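Local structure of phosphoribosylaminoimidazole-succinocarboxamide synthase (Pyrococcus horikoshii, 3U55) at residues K38-K43 with D211-D216. The protein catalyses the ATP-dependent ligation of L-aspartate to the carboxylate of 5-amino-1-(5-phosphoribosyl)imidazole-4-carboxylate, giving SAICAR in de novo purine biosynthesis. Residues are numbered along the deposited sequence; the frame is centred on the assembly and turned at random.
Sequences KKARFK and DVFRFD. With SO4 (sulfate ion), chain C.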
loop_
_atom_site.group_PDB
_atom_site.type_symbol
_atom_site.label_atom_id
_atom_site.label_comp_id
_atom_site.label_asym_id
_atom_site.label_seq_id
_atom_site.Cartn_x
_atom_site.Cartn_y
_atom_site.Cartn_z
ATOM N N LYS A 38 -5.787 -23.697 -5.970
ATOM C CA LYS A 38 -5.454 -24.426 -7.195
ATOM C C LYS A 38 -4.105 -25.123 -7.051
ATOM O O LYS A 38 -3.099 -24.484 -6.748
ATOM C CB LYS A 38 -5.453 -23.493 -8.413
ATOM C CG LYS A 38 -5.434 -24.229 -9.742
ATOM C CD LYS A 38 -5.586 -23.284 -10.922
ATOM C CE LYS A 38 -5.606 -24.063 -12.230
ATOM N NZ LYS A 38 -6.008 -23.203 -13.380
ATOM N N LYS A 39 -4.094 -26.437 -7.265
ATOM C CA LYS A 39 -2.882 -27.243 -7.112
ATOM C C LYS A 39 -2.712 -28.225 -8.262
ATOM O O LYS A 39 -3.690 -28.778 -8.771
ATOM C CB LYS A 39 -2.905 -28.026 -5.793
ATOM C CG LYS A 39 -2.743 -27.192 -4.535
ATOM C CD LYS A 39 -2.697 -28.086 -3.303
ATOM C CE LYS A 39 -2.721 -27.266 -2.021
ATOM N NZ LYS A 39 -2.843 -28.127 -0.815
ATOM N N ALA A 40 -1.460 -28.432 -8.658
ATOM C CA ALA A 40 -1.091 -29.436 -9.658
ATOM C C ALA A 40 0.408 -29.718 -9.587
ATOM O O ALA A 40 1.168 -28.936 -9.008
ATOM C CB ALA A 40 -1.484 -28.977 -11.061
ATOM N N ARG A 41 0.823 -30.839 -10.169
ATOM C CA ARG A 41 2.237 -31.190 -10.269
ATOM C C ARG A 41 2.655 -31.253 -11.730
ATOM O O ARG A 41 1.989 -31.898 -12.546
ATOM C CB ARG A 41 2.513 -32.538 -9.601
ATOM C CG ARG A 41 2.221 -32.586 -8.106
ATOM C CD ARG A 41 2.635 -33.925 -7.494
ATOM N NE ARG A 41 4.086 -34.040 -7.339
ATOM C CZ ARG A 41 4.899 -34.661 -8.193
ATOM N NH1 ARG A 41 4.419 -35.240 -9.287
ATOM N NH2 ARG A 41 6.202 -34.699 -7.951
ATOM N N PHE A 42 3.760 -30.588 -12.056
ATOM C CA PHE A 42 4.250 -30.545 -13.430
ATOM C C PHE A 42 5.645 -31.143 -13.516
ATOM O O PHE A 42 6.609 -30.568 -13.002
ATOM C CB PHE A 42 4.252 -29.107 -13.956
ATOM C CG PHE A 42 2.884 -28.502 -14.064
ATOM C CD1 PHE A 42 2.095 -28.734 -15.185
ATOM C CD2 PHE A 42 2.387 -27.691 -13.048
ATOM C CE1 PHE A 42 0.827 -28.170 -15.296
ATOM C CE2 PHE A 42 1.119 -27.126 -13.145
ATOM C CZ PHE A 42 0.336 -27.366 -14.271
ATOM N N LYS A 43 5.740 -32.304 -14.166
ATOM C CA LYS A 43 6.990 -33.058 -14.225
ATOM C C LYS A 43 8.083 -32.272 -14.941
ATOM O O LYS A 43 7.956 -31.942 -16.125
ATOM C CB LYS A 43 6.773 -34.423 -14.896
ATOM C CG LYS A 43 8.035 -35.259 -15.086
ATOM C CD LYS A 43 8.617 -35.754 -13.767
ATOM C CE LYS A 43 9.892 -36.551 -14.011
ATOM N NZ LYS A 43 10.472 -37.094 -12.746
ATOM N N ASP A 211 1.245 -17.854 -15.260
ATOM C CA ASP A 211 -0.116 -17.478 -15.695
ATOM C C ASP A 211 -0.743 -18.525 -16.629
ATOM O O ASP A 211 -1.968 -18.614 -16.742
ATOM C CB ASP A 211 -0.141 -16.095 -16.359
ATOM C CG ASP A 211 -0.225 -14.949 -15.348
ATOM O OD1 ASP A 211 -0.560 -15.182 -14.166
ATOM O OD2 ASP A 211 0.023 -13.797 -15.753
ATOM N N VAL A 212 0.107 -19.309 -17.288
ATOM C CA VAL A 212 -0.330 -20.430 -18.123
ATOM C C VAL A 212 -1.045 -21.476 -17.259
ATOM O O VAL A 212 -2.035 -22.069 -17.689
ATOM C CB VAL A 212 0.869 -21.038 -18.896
ATOM C CG1 VAL A 212 0.512 -22.382 -19.541
ATOM C CG2 VAL A 212 1.346 -20.059 -19.958
ATOM N N PHE A 213 -0.546 -21.676 -16.039
ATOM C CA PHE A 213 -1.193 -22.536 -15.047
ATOM C C PHE A 213 -2.365 -21.841 -14.355
ATOM O O PHE A 213 -3.432 -22.437 -14.215
ATOM C CB PHE A 213 -0.171 -23.034 -14.018
ATOM C CG PHE A 213 -0.782 -23.636 -12.778
ATOM C CD1 PHE A 213 -1.563 -24.793 -12.849
ATOM C CD2 PHE A 213 -0.565 -23.053 -11.535
ATOM C CE1 PHE A 213 -2.121 -25.347 -11.699
ATOM C CE2 PHE A 213 -1.114 -23.606 -10.376
ATOM C CZ PHE A 213 -1.894 -24.755 -10.460
ATOM N N ARG A 214 -2.168 -20.590 -13.933
ATOM C CA ARG A 214 -3.225 -19.809 -13.277
ATOM C C ARG A 214 -4.505 -19.759 -14.112
ATOM O O ARG A 214 -5.608 -19.928 -13.580
ATOM C CB ARG A 214 -2.762 -18.378 -12.967
ATOM C CG ARG A 214 -1.819 -18.240 -11.780
ATOM C CD ARG A 214 -1.630 -16.774 -11.399
ATOM N NE ARG A 214 -0.546 -16.605 -10.433
ATOM C CZ ARG A 214 0.673 -16.155 -10.725
ATOM N NH1 ARG A 214 1.580 -16.054 -9.764
ATOM N NH2 ARG A 214 0.993 -15.804 -11.967
ATOM N N PHE A 215 -4.359 -19.533 -15.416
ATOM C CA PHE A 215 -5.525 -19.304 -16.273
ATOM C C PHE A 215 -5.696 -20.302 -17.420
ATOM O O PHE A 215 -6.409 -20.021 -18.390
ATOM C CB PHE A 215 -5.520 -17.858 -16.784
ATOM C CG PHE A 215 -5.476 -16.836 -15.684
ATOM C CD1 PHE A 215 -6.566 -16.661 -14.834
ATOM C CD2 PHE A 215 -4.339 -16.057 -15.486
ATOM C CE1 PHE A 215 -6.524 -15.720 -13.806
ATOM C CE2 PHE A 215 -4.289 -15.116 -14.462
ATOM C CZ PHE A 215 -5.384 -14.949 -13.620
ATOM N N ASP A 216 -5.061 -21.466 -17.289
ATOM C CA ASP A 216 -5.145 -22.552 -18.275
ATOM C C ASP A 216 -4.942 -22.053 -19.713
ATOM O O ASP A 216 -5.785 -22.271 -20.592
ATOM C CB ASP A 216 -6.466 -23.325 -18.134
ATOM C CG ASP A 216 -6.677 -23.889 -16.732
ATOM O OD1 ASP A 216 -5.685 -24.147 -16.012
ATOM O OD2 ASP A 216 -7.847 -24.080 -16.349
HETATM S S SO4 C . -0.285 -17.157 -6.673
HETATM O O1 SO4 C . 0.460 -17.966 -7.630
HETATM O O2 SO4 C . -0.393 -17.889 -5.416
HETATM O O3 SO4 C . 0.431 -15.903 -6.457
HETATM O O4 SO4 C . -1.623 -16.890 -7.201
HETATM O O HOH W 1 -8.044 -25.481 -14.173
#
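Lys38 runs its extended side chain along the Phe213 ring to the C-terminal end of the short helix 211-214. With CG anti to the backbone N (chi1 -167°) and every later torsion near 180°, the chain lays Lys38 CG 3.7 Å from Phe213 CZ and carries the ammonium over the Phe213 face, too far for more than a weak cation-pi attraction. Lys38 NZ donates to Phe213 O at 2.8 Å, nearly in line with the carbonyl, and forms a salt bridge to Asp216 OD1, also 2.8 Å away, reached from above the carboxylate plane. A weak bond to Arg214 O and a water shared with Asp216 OD2 add to the grip on the ammonium, which probably helps offset the partial negative charge of the carbonyls at the helix end. A methionine in place of Lys38 would probably leave Phe213 O and the Asp216 carboxylate without their charged partner. Ala40 sets CB 3.7 Å from Phe213 CE1. Strands 30-33 and 38-41 form a beta hairpin of the SAICAR synthetase fold, and Phe213 packs on both, touching Ala31 and Ala33, and on Leu220 of helix 220-232. Past the strand, Phe42, which also touches Leu220 and Ile221, presents its ring edge to the face of Phe213 in an offset edge-to-face pair, planes at 79°, with CZ 3.5 Å from Phe213 CD1. Arg214 turns its CB away from segment 38-43; NH2 forms a salt bridge with Asp211 OD1, while NE and NH1 donate to O1 of a sulfate, probably from the crystallisation liquor.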